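Local coordinates for PA14 domain-containing protein (Clostridium clariflavum, PDB 6QDI) that probably binds plant-cell-wall polysaccharides through two tandem calcium-binding PA14 domains, as the biomass-sensing part of an RsgI-type membrane anti-sigma factor, at residues D10-K18 with S177-V185; Y57-D68 with G117-T128. All blocks are in the same frame, centred on the assembly; numbering follows the deposited sequence. Where two conformers were deposited one is given.

In the fold
The chain carries two PA14 domains in tandem, each a calcium-binding, all-beta unit. From the N terminus, strand 4-9 leads into 10-18, a loop that runs on into strand 17-23 and forms the first half of interaction 1. Further on, strand 59-68 pairs with strand 117-125 in interaction 2 and closes a loop within the first domain. The chain then crosses into the second domain. There 177-185 returns to 10-18 and closes the long loop of interaction 1. Interaction 2 is nested inside that loop. Interaction 1 joins the two domains near the centre of the chain, whereas interaction 2 belongs to one sheet of the first domain. Their centres are about 29 Å apart.

Interaction 1: residues D10-K18 with S177-V185. With CA (calcium ion), chain G.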
loop_
_atom_site.group_PDB
_atom_site.type_symbol
_atom_site.label_atom_id
_atom_site.label_comp_id
_atom_site.label_asym_id
_atom_site.label_seq_id
_atom_site.Cartn_x
_atom_site.Cartn_y
_atom_site.Cartn_z
ATOM N N ASP A 10 -2.775 0.897 -2.010
ATOM C CA ASP A 10 -2.199 1.247 -3.297
ATOM C C ASP A 10 -0.789 0.714 -3.494
ATOM O O ASP A 10 -0.241 0.893 -4.560
ATOM C CB ASP A 10 -2.173 2.779 -3.499
ATOM C CG ASP A 10 -2.886 3.275 -4.765
ATOM O OD1 ASP A 10 -3.484 2.535 -5.485
ATOM O OD2 ASP A 10 -2.991 4.544 -4.930
ATOM N N ASN A 11 -0.183 0.118 -2.477
ATOM C CA ASN A 11 1.184 -0.406 -2.542
ATOM C C ASN A 11 1.191 -1.911 -2.295
ATOM O O ASN A 11 0.171 -2.492 -1.892
ATOM C CB ASN A 11 2.048 0.302 -1.473
ATOM C CG ASN A 11 2.173 1.770 -1.761
ATOM O OD1 ASN A 11 2.323 2.176 -2.910
ATOM N ND2 ASN A 11 2.220 2.562 -0.703
ATOM N N ILE A 12 2.341 -2.555 -2.457
ATOM C CA ILE A 12 2.450 -4.018 -2.236
ATOM C C ILE A 12 2.444 -4.422 -0.773
ATOM O O ILE A 12 2.340 -5.610 -0.490
ATOM C CB ILE A 12 3.704 -4.620 -2.890
ATOM C CG1 ILE A 12 5.009 -4.105 -2.289
ATOM C CG2 ILE A 12 3.677 -4.394 -4.408
ATOM C CD1 ILE A 12 6.177 -5.029 -2.512
ATOM N N ASP A 13 2.561 -3.466 0.147
ATOM C CA ASP A 13 2.920 -3.751 1.548
ATOM C C ASP A 13 1.885 -3.222 2.520
ATOM O O ASP A 13 2.242 -2.843 3.642
ATOM C CB ASP A 13 4.302 -3.145 1.838
ATOM C CG ASP A 13 4.336 -1.620 1.738
ATOM O OD1 ASP A 13 3.346 -1.049 1.196
ATOM O OD2 ASP A 13 5.341 -1.044 2.187
ATOM N N LEU A 14 0.623 -3.174 2.121
ATOM C CA LEU A 14 -0.459 -2.809 3.063
ATOM C C LEU A 14 -0.257 -1.395 3.589
ATOM O O LEU A 14 -0.579 -1.090 4.750
ATOM C CB LEU A 14 -0.625 -3.855 4.162
ATOM C CG LEU A 14 -0.837 -5.283 3.649
ATOM C CD1 LEU A 14 -0.573 -6.270 4.773
ATOM C CD2 LEU A 14 -2.207 -5.460 3.041
ATOM N N THR A 15 0.239 -0.513 2.719
ATOM C CA THR A 15 0.340 0.897 2.994
ATOM C C THR A 15 -0.374 1.686 1.886
ATOM O O THR A 15 -0.520 1.235 0.757
ATOM C CB THR A 15 1.773 1.372 3.149
ATOM O OG1 THR A 15 2.464 1.321 1.904
ATOM C CG2 THR A 15 2.499 0.641 4.243
ATOM N N ASN A 16 -0.784 2.897 2.285
ATOM C CA ASN A 16 -1.493 3.855 1.440
ATOM C C ASN A 16 -2.901 3.373 1.108
ATOM O O ASN A 16 -3.220 2.967 -0.014
ATOM C CB ASN A 16 -0.691 4.279 0.212
ATOM C CG ASN A 16 -1.183 5.572 -0.328
ATOM O OD1 ASN A 16 -1.939 6.293 0.345
ATOM N ND2 ASN A 16 -0.697 5.938 -1.478
ATOM N N PHE A 17 -3.750 3.392 2.123
ATOM C CA PHE A 17 -5.143 3.000 2.031
ATOM C C PHE A 17 -5.916 3.845 1.040
ATOM O O PHE A 17 -5.812 5.079 1.074
ATOM C CB PHE A 17 -5.760 3.155 3.428
ATOM C CG PHE A 17 -7.243 2.958 3.446
ATOM C CD1 PHE A 17 -7.805 1.695 3.527
ATOM C CD2 PHE A 17 -8.085 4.043 3.403
ATOM C CE1 PHE A 17 -9.194 1.524 3.562
ATOM C CE2 PHE A 17 -9.462 3.883 3.386
ATOM C CZ PHE A 17 -10.011 2.631 3.503
ATOM N N LYS A 18 -6.677 3.181 0.170
ATOM C CA LYS A 18 -7.539 3.868 -0.758
ATOM C C LYS A 18 -9.024 3.543 -0.693
ATOM O O LYS A 18 -9.833 4.348 -1.174
ATOM C CB LYS A 18 -7.060 3.678 -2.192
ATOM C CG LYS A 18 -5.646 4.211 -2.454
ATOM C CD LYS A 18 -5.536 5.752 -2.332
ATOM C CE LYS A 18 -4.111 6.281 -2.545
ATOM N NZ LYS A 18 -3.953 7.773 -2.412
ATOM N N SER A 177 -1.623 12.294 -4.602
ATOM C CA SER A 177 -2.195 12.779 -3.358
ATOM C C SER A 177 -1.180 12.925 -2.227
ATOM O O SER A 177 -1.211 13.892 -1.462
ATOM C CB SER A 177 -3.304 11.810 -2.966
ATOM O OG SER A 177 -4.325 11.868 -3.951
ATOM N N VAL A 178 -0.365 11.878 -2.092
ATOM C CA VAL A 178 0.722 11.799 -1.144
ATOM C C VAL A 178 1.916 11.103 -1.782
ATOM O O VAL A 178 1.753 10.463 -2.812
ATOM C CB VAL A 178 0.335 11.066 0.167
ATOM C CG1 VAL A 178 -0.695 11.813 0.954
ATOM C CG2 VAL A 178 -0.096 9.642 -0.103
ATOM N N ILE A 179 3.082 11.236 -1.167
ATOM C CA ILE A 179 4.240 10.493 -1.612
ATOM C C ILE A 179 4.446 9.344 -0.615
ATOM O O ILE A 179 5.116 9.483 0.389
ATOM C CB ILE A 179 5.476 11.361 -1.751
ATOM C CG1 ILE A 179 5.209 12.687 -2.456
ATOM C CG2 ILE A 179 6.604 10.545 -2.419
ATOM C CD1 ILE A 179 4.506 12.568 -3.765
ATOM N N ASP A 180 3.821 8.216 -0.938
ATOM C CA ASP A 180 3.845 7.040 -0.059
ATOM C C ASP A 180 3.757 5.822 -0.952
ATOM O O ASP A 180 2.670 5.262 -1.116
ATOM C CB ASP A 180 2.679 7.115 0.913
ATOM C CG ASP A 180 2.701 6.029 1.943
ATOM O OD1 ASP A 180 3.759 5.427 2.147
ATOM O OD2 ASP A 180 1.663 5.805 2.600
ATOM N N PHE A 181 4.872 5.442 -1.557
ATOM C CA PHE A 181 4.882 4.449 -2.623
ATOM C C PHE A 181 5.773 3.258 -2.307
ATOM O O PHE A 181 6.898 3.402 -1.823
ATOM C CB PHE A 181 5.431 5.066 -3.914
ATOM C CG PHE A 181 4.477 6.033 -4.572
ATOM C CD1 PHE A 181 3.421 5.567 -5.310
ATOM C CD2 PHE A 181 4.641 7.394 -4.422
ATOM C CE1 PHE A 181 2.575 6.428 -5.946
ATOM C CE2 PHE A 181 3.732 8.269 -4.997
ATOM C CZ PHE A 181 2.703 7.784 -5.779
ATOM N N ASN A 182 5.281 2.064 -2.647
ATOM C CA ASN A 182 6.079 0.857 -2.652
ATOM C C ASN A 182 5.504 0.002 -3.754
ATOM O O ASN A 182 4.453 -0.625 -3.586
ATOM C CB ASN A 182 6.090 0.170 -1.302
ATOM C CG ASN A 182 6.954 -1.087 -1.313
ATOM O OD1 ASN A 182 7.428 -1.503 -2.367
ATOM N ND2 ASN A 182 7.134 -1.686 -0.158
ATOM N N TRP A 183 6.161 0.044 -4.911
ATOM C CA TRP A 183 5.671 -0.621 -6.098
ATOM C C TRP A 183 6.183 -2.064 -6.210
ATOM O O TRP A 183 5.858 -2.723 -7.195
ATOM C CB TRP A 183 6.101 0.118 -7.364
ATOM C CG TRP A 183 5.678 1.557 -7.470
ATOM C CD1 TRP A 183 4.470 2.023 -7.896
ATOM C CD2 TRP A 183 6.497 2.709 -7.207
ATOM N NE1 TRP A 183 4.468 3.409 -7.857
ATOM C CE2 TRP A 183 5.704 3.845 -7.469
ATOM C CE3 TRP A 183 7.824 2.894 -6.809
ATOM C CZ2 TRP A 183 6.217 5.162 -7.373
ATOM C CZ3 TRP A 183 8.299 4.182 -6.651
ATOM C CH2 TRP A 183 7.503 5.284 -6.944
ATOM N N GLY A 184 7.005 -2.535 -5.278
ATOM C CA GLY A 184 7.731 -3.775 -5.541
ATOM C C GLY A 184 8.559 -3.590 -6.783
ATOM O O GLY A 184 9.335 -2.633 -6.880
ATOM N N VAL A 185 8.412 -4.481 -7.741
ATOM C CA VAL A 185 9.124 -4.394 -9.004
ATOM C C VAL A 185 8.252 -3.773 -10.107
ATOM O O VAL A 185 8.672 -3.721 -11.275
ATOM C CB VAL A 185 9.753 -5.740 -9.427
ATOM C CG1 VAL A 185 10.824 -6.121 -8.435
ATOM C CG2 VAL A 185 8.702 -6.810 -9.608
HETATM CA CA CA G . 0.415 0.621 -6.851
HETATM O O HOH W 1 -1.949 0.770 -7.054
HETATM O O HOH W 2 2.410 1.209 -5.537
HETATM O O HOH W 3 -0.987 8.603 -3.266
HETATM O O HOH W 4 -0.399 7.454 2.788
HETATM O O HOH W 5 0.213 3.087 -6.654
#
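Asn11 lies against Asp180 and Asn182 at the interface between the two PA14 domains. A calcium-binding loop of the first domain here meets strand 180-184 of the second. Asn11 CG stands beside its own backbone N (chi1 -64°), and both ends of its amide reach the strand. Asn11 ND2 donates to Asp180 O at 2.8 Å, almost straight and in the plane of the amide. Its other N-H goes to Thr15 OG1, which in turn donates to Asp13 OD1. Asn11 OD1 accepts from Asn182 N at 3.0 Å, with the donor above the carbonyl plane. Water 2, a calcium ligand, also donates to Asn11 OD1. The domain contact is thus linked to the metal, which Asp10 binds through its backbone O at 2.4 Å. Asp42 and Ser44 complete the protein ligands.

The backbone adds one bond, Ile12 N to Asn182 O at 3.1 Å. Asn182 CG is anti to its backbone N (chi1 -179°), which carries the amide out to the loop. Its ND2 donates to Asp13 OD2 at 3.0 Å from above the carboxylate, the two planes being 79° apart. Its OD1 accepts from Gly184 N, an Asx turn; with one bond at each end, the amide is held in its rotation. Ile12 CD1 lies 3.6 Å from Gly184 CA. Arg274 of the second domain forms salt bridges with Asp13 and Asp180 and probably offsets part of their negative charge. Farther along, water 4 donates to both Asn16 OD1 and Asp180 OD2, the latter at 2.6 Å.

Interaction 2: residues Y57-D68 with G117-T128; sequences YSEEYTFYISRD and GFVKLEWSSAST. With CA (calcium ion), chain D.
Glu59 and Ser127 meet because Glu59 CG sits beside its backbone N (chi1 -69°) and the chain beyond runs extended, which sets the carboxylate against the turn at 125-128. Three bonds hold that carboxylate. Glu59 OE1 takes Ser125 OG nearly along its C-O axis and Ser127 N on its syn side. Glu59 OE2 accepts Ser127 OG at 2.6 Å through its syn lone pair. This grip fixes the rotation of the carboxylate. Beside it, Ser127 CB stands over the face of the Tyr57 ring, 3.5 Å from its centroid, a CH-pi contact. Thr128 OG1 lies at the edge of the same ring. Ser125 CB covers a face of the Tyr61 ring in the same manner.

Beyond this end, strands 59-68 and 117-125 pair as antiparallel neighbours in a sheet of the first PA14 domain. Backbone bonds run from Thr62 with Ser124 to Asp68 with Phe118. Phe63, Ile65, Leu121 and Trp123 share one face. There Ile65 CG1 meets Leu121 CD1 at 3.8 Å, and strand 71-75 packs on Phe63 and Ile65. The Tyr61 ring lies alongside Trp123, pointing the same way, with the planes at 40°. Tyr64 and Ser124 occupy the other face. The Tyr64 ring presents its edge to the neighbouring strand, and Tyr64 OH hydrogen-bonds Ser124 OG at 2.7 Å. Arg130 makes a cation-pi contact with this ring and a salt bridge with Glu122.

At the far end Asp68 CB sits over the centre of the Phe118 ring, 3.5 Å from its centroid. The carboxylate is turned 84° from the ring. Asp68 OD1 binds calcium at 2.3 Å, joined by Asn69, Asn112, Thr114 and Asn116.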
loop_
_atom_site.group_PDB
_atom_site.type_symbol
_atom_site.label_atom_id
_atom_site.label_comp_id
_atom_site.label_asym_id
_atom_site.label_seq_id
_atom_site.Cartn_x
_atom_site.Cartn_y
_atom_site.Cartn_z
ATOM N N TYR A 57 -19.456 -27.167 11.611
ATOM C CA TYR A 57 -19.154 -28.434 12.284
ATOM C C TYR A 57 -18.001 -28.328 13.261
ATOM O O TYR A 57 -17.128 -27.452 13.105
ATOM C CB TYR A 57 -18.837 -29.517 11.243
ATOM C CG TYR A 57 -19.888 -29.602 10.130
ATOM C CD1 TYR A 57 -21.108 -30.205 10.346
ATOM C CD2 TYR A 57 -19.639 -29.055 8.860
ATOM C CE1 TYR A 57 -22.073 -30.269 9.338
ATOM C CE2 TYR A 57 -20.587 -29.107 7.848
ATOM C CZ TYR A 57 -21.793 -29.710 8.081
ATOM O OH TYR A 57 -22.732 -29.781 7.077
ATOM N N SER A 58 -18.005 -29.209 14.272
ATOM C CA SER A 58 -16.885 -29.406 15.211
ATOM C C SER A 58 -15.890 -30.423 14.654
ATOM O O SER A 58 -15.956 -31.616 14.911
ATOM C CB SER A 58 -17.377 -29.778 16.617
ATOM O OG SER A 58 -18.166 -28.725 17.131
ATOM N N GLU A 59 -15.017 -29.915 13.774
ATOM C CA GLU A 59 -14.161 -30.744 12.937
ATOM C C GLU A 59 -12.857 -30.015 12.645
ATOM O O GLU A 59 -12.754 -28.784 12.822
ATOM C CB GLU A 59 -14.891 -31.077 11.603
ATOM C CG GLU A 59 -16.072 -32.006 11.791
ATOM C CD GLU A 59 -16.824 -32.371 10.519
ATOM O OE1 GLU A 59 -16.564 -31.773 9.455
ATOM O OE2 GLU A 59 -17.723 -33.246 10.617
ATOM N N GLU A 60 -11.853 -30.791 12.241
ATOM C CA GLU A 60 -10.622 -30.227 11.660
ATOM C C GLU A 60 -10.947 -29.694 10.269
ATOM O O GLU A 60 -11.281 -30.462 9.354
ATOM C CB GLU A 60 -9.488 -31.242 11.589
ATOM C CG GLU A 60 -8.185 -30.574 11.221
ATOM C CD GLU A 60 -7.001 -31.500 11.206
ATOM O OE1 GLU A 60 -7.113 -32.593 10.607
ATOM O OE2 GLU A 60 -5.927 -31.105 11.726
ATOM N N TYR A 61 -10.760 -28.380 10.108
ATOM C CA TYR A 61 -10.937 -27.716 8.808
ATOM C C TYR A 61 -9.614 -27.572 8.109
ATOM O O TYR A 61 -8.572 -27.346 8.742
ATOM C CB TYR A 61 -11.574 -26.338 8.997
ATOM C CG TYR A 61 -13.073 -26.413 9.110
ATOM C CD1 TYR A 61 -13.684 -26.805 10.305
ATOM C CD2 TYR A 61 -13.888 -26.152 8.025
ATOM C CE1 TYR A 61 -15.054 -26.910 10.405
ATOM C CE2 TYR A 61 -15.274 -26.256 8.131
ATOM C CZ TYR A 61 -15.858 -26.626 9.326
ATOM O OH TYR A 61 -17.227 -26.723 9.479
ATOM N N THR A 62 -9.654 -27.754 6.788
ATOM C CA THR A 62 -8.557 -27.367 5.909
ATOM C C THR A 62 -8.951 -26.125 5.151
ATOM O O THR A 62 -10.079 -26.059 4.640
ATOM C CB THR A 62 -8.220 -28.480 4.907
ATOM O OG1 THR A 62 -7.888 -29.665 5.636
ATOM C CG2 THR A 62 -7.034 -28.103 4.035
ATOM N N PHE A 63 -8.063 -25.121 5.150
ATOM C CA PHE A 63 -8.212 -23.929 4.330
ATOM C C PHE A 63 -7.244 -24.009 3.167
ATOM O O PHE A 63 -6.072 -24.392 3.381
ATOM C CB PHE A 63 -7.979 -22.651 5.164
ATOM C CG PHE A 63 -9.092 -22.434 6.170
ATOM C CD1 PHE A 63 -9.051 -23.024 7.439
ATOM C CD2 PHE A 63 -10.205 -21.708 5.836
ATOM C CE1 PHE A 63 -10.112 -22.895 8.311
ATOM C CE2 PHE A 63 -11.237 -21.546 6.710
ATOM C CZ PHE A 63 -11.200 -22.119 7.957
ATOM N N TYR A 64 -7.730 -23.692 1.975
ATOM C CA TYR A 64 -6.943 -23.741 0.768
ATOM C C TYR A 64 -6.862 -22.331 0.201
ATOM O O TYR A 64 -7.898 -21.657 0.069
ATOM C CB TYR A 64 -7.586 -24.634 -0.304
ATOM C CG TYR A 64 -7.996 -26.006 0.165
ATOM C CD1 TYR A 64 -9.167 -26.202 0.872
ATOM C CD2 TYR A 64 -7.232 -27.117 -0.132
ATOM C CE1 TYR A 64 -9.580 -27.470 1.271
ATOM C CE2 TYR A 64 -7.637 -28.403 0.259
ATOM C CZ TYR A 64 -8.769 -28.553 0.993
ATOM O OH TYR A 64 -9.139 -29.831 1.368
ATOM N N ILE A 65 -5.665 -21.935 -0.210
ATOM C CA ILE A 65 -5.462 -20.697 -0.900
ATOM C C ILE A 65 -4.824 -20.933 -2.254
ATOM O O ILE A 65 -3.854 -21.665 -2.376
ATOM C CB ILE A 65 -4.660 -19.731 -0.031
ATOM C CG1 ILE A 65 -5.574 -19.245 1.126
ATOM C CG2 ILE A 65 -4.241 -18.506 -0.829
ATOM C CD1 ILE A 65 -5.103 -18.192 2.077
ATOM N N SER A 66 -5.395 -20.277 -3.266
ATOM C CA SER A 66 -4.766 -20.057 -4.575
ATOM C C SER A 66 -4.376 -18.590 -4.609
ATOM O O SER A 66 -5.218 -17.741 -4.279
ATOM C CB SER A 66 -5.777 -20.375 -5.690
ATOM O OG SER A 66 -6.324 -21.668 -5.555
ATOM N N ARG A 67 -3.126 -18.285 -4.983
ATOM C CA ARG A 67 -2.629 -16.927 -4.808
ATOM C C ARG A 67 -1.667 -16.531 -5.921
ATOM O O ARG A 67 -0.791 -17.302 -6.337
ATOM C CB ARG A 67 -1.902 -16.780 -3.467
ATOM C CG ARG A 67 -0.636 -17.639 -3.351
ATOM C CD ARG A 67 0.054 -17.593 -2.028
ATOM N NE ARG A 67 1.282 -18.358 -2.037
ATOM C CZ ARG A 67 2.472 -17.909 -2.376
ATOM N NH1 ARG A 67 3.517 -18.718 -2.279
ATOM N NH2 ARG A 67 2.639 -16.646 -2.779
ATOM N N ASP A 68 -1.754 -15.250 -6.264
ATOM C CA ASP A 68 -0.734 -14.579 -7.089
ATOM C C ASP A 68 -0.852 -13.134 -6.635
ATOM O O ASP A 68 -1.813 -12.491 -7.034
ATOM C CB ASP A 68 -1.015 -14.791 -8.555
ATOM C CG ASP A 68 -0.062 -14.065 -9.435
ATOM O OD1 ASP A 68 0.694 -13.193 -8.930
ATOM O OD2 ASP A 68 -0.069 -14.335 -10.683
ATOM N N GLY A 117 -3.107 -10.872 -10.812
ATOM C CA GLY A 117 -3.432 -10.897 -9.403
ATOM C C GLY A 117 -4.683 -11.732 -9.192
ATOM O O GLY A 117 -5.673 -11.513 -9.859
ATOM N N PHE A 118 -4.608 -12.691 -8.258
ATOM C CA PHE A 118 -5.766 -13.482 -7.895
ATOM C C PHE A 118 -5.591 -14.013 -6.473
ATOM O O PHE A 118 -4.467 -14.223 -6.017
ATOM C CB PHE A 118 -6.071 -14.598 -8.907
ATOM C CG PHE A 118 -4.940 -15.537 -9.217
ATOM C CD1 PHE A 118 -4.586 -16.551 -8.332
ATOM C CD2 PHE A 118 -4.315 -15.483 -10.452
ATOM C CE1 PHE A 118 -3.578 -17.461 -8.651
ATOM C CE2 PHE A 118 -3.331 -16.413 -10.787
ATOM C CZ PHE A 118 -2.956 -17.378 -9.893
ATOM N N VAL A 119 -6.718 -14.296 -5.822
ATOM C CA VAL A 119 -6.708 -14.895 -4.514
ATOM C C VAL A 119 -8.075 -15.534 -4.284
ATOM O O VAL A 119 -9.127 -14.901 -4.483
ATOM C CB VAL A 119 -6.318 -13.900 -3.414
ATOM C CG1 VAL A 119 -7.198 -12.677 -3.324
ATOM C CG2 VAL A 119 -6.242 -14.588 -2.064
ATOM N N LYS A 120 -8.064 -16.782 -3.865
ATOM C CA LYS A 120 -9.285 -17.545 -3.631
ATOM C C LYS A 120 -9.135 -18.362 -2.367
ATOM O O LYS A 120 -8.157 -19.113 -2.246
ATOM C CB LYS A 120 -9.522 -18.511 -4.824
ATOM C CG LYS A 120 -10.784 -19.314 -4.838
ATOM C CD LYS A 120 -10.946 -20.052 -6.181
ATOM C CE LYS A 120 -11.854 -21.265 -6.183
ATOM N NZ LYS A 120 -12.159 -21.612 -7.584
ATOM N N LEU A 121 -10.102 -18.233 -1.452
ATOM C CA LEU A 121 -10.117 -18.973 -0.164
ATOM C C LEU A 121 -11.229 -20.017 -0.154
ATOM O O LEU A 121 -12.422 -19.667 -0.245
ATOM C CB LEU A 121 -10.337 -17.997 1.001
ATOM C CG LEU A 121 -10.371 -18.644 2.375
ATOM C CD1 LEU A 121 -9.023 -19.204 2.769
ATOM C CD2 LEU A 121 -10.907 -17.631 3.369
ATOM N N GLU A 122 -10.798 -21.263 -0.018
ATOM C CA GLU A 122 -11.704 -22.413 0.101
ATOM C C GLU A 122 -11.521 -23.059 1.445
ATOM O O GLU A 122 -10.503 -22.870 2.142
ATOM C CB GLU A 122 -11.419 -23.449 -1.016
ATOM C CG GLU A 122 -11.675 -22.928 -2.420
ATOM C CD GLU A 122 -11.128 -23.898 -3.419
ATOM O OE1 GLU A 122 -9.943 -23.776 -3.755
ATOM O OE2 GLU A 122 -11.839 -24.873 -3.762
ATOM N N TRP A 123 -12.491 -23.910 1.800
ATOM C CA TRP A 123 -12.384 -24.761 2.988
ATOM C C TRP A 123 -12.953 -26.148 2.702
ATOM O O TRP A 123 -13.699 -26.360 1.756
ATOM C CB TRP A 123 -13.021 -24.129 4.248
ATOM C CG TRP A 123 -14.505 -23.893 4.240
ATOM C CD1 TRP A 123 -15.413 -24.191 3.245
ATOM C CD2 TRP A 123 -15.251 -23.371 5.323
ATOM N NE1 TRP A 123 -16.665 -23.810 3.643
ATOM C CE2 TRP A 123 -16.595 -23.308 4.921
ATOM C CE3 TRP A 123 -14.902 -22.894 6.574
ATOM C CZ2 TRP A 123 -17.591 -22.804 5.754
ATOM C CZ3 TRP A 123 -15.889 -22.404 7.406
ATOM C CH2 TRP A 123 -17.209 -22.340 6.989
ATOM N N SER A 124 -12.544 -27.104 3.537
ATOM C CA SER A 124 -13.175 -28.416 3.589
ATOM C C SER A 124 -13.050 -28.945 5.028
ATOM O O SER A 124 -12.233 -28.497 5.841
ATOM C CB SER A 124 -12.530 -29.393 2.616
ATOM O OG SER A 124 -11.226 -29.759 3.018
ATOM N N SER A 125 -13.872 -29.939 5.312
ATOM C CA SER A 125 -13.757 -30.735 6.534
ATOM C C SER A 125 -14.426 -32.071 6.257
ATOM O O SER A 125 -14.960 -32.285 5.160
ATOM C CB SER A 125 -14.410 -30.001 7.691
ATOM O OG SER A 125 -15.833 -29.973 7.630
ATOM N N ALA A 126 -14.484 -32.951 7.241
ATOM C CA ALA A 126 -15.165 -34.243 7.028
ATOM C C ALA A 126 -16.564 -34.068 6.505
ATOM O O ALA A 126 -16.981 -34.812 5.577
ATOM C CB ALA A 126 -15.164 -35.037 8.301
ATOM N N SER A 127 -17.292 -33.085 7.018
ATOM C CA SER A 127 -18.676 -32.838 6.613
ATOM C C SER A 127 -18.872 -31.663 5.656
ATOM O O SER A 127 -19.997 -31.368 5.254
ATOM C CB SER A 127 -19.530 -32.609 7.861
ATOM O OG SER A 127 -19.430 -33.720 8.749
ATOM N N THR A 128 -17.786 -30.948 5.333
ATOM C CA THR A 128 -17.834 -29.792 4.428
ATOM C C THR A 128 -17.139 -30.149 3.130
ATOM O O THR A 128 -15.892 -30.260 3.092
ATOM C CB THR A 128 -17.128 -28.573 5.032
ATOM O OG1 THR A 128 -17.654 -28.325 6.336
ATOM C CG2 THR A 128 -17.308 -27.324 4.158
HETATM CA CA CA D . 1.320 -11.116 -9.765
HETATM O O HOH W 6 -22.329 -32.749 5.284
HETATM O O HOH W 7 -12.509 -32.882 9.360
#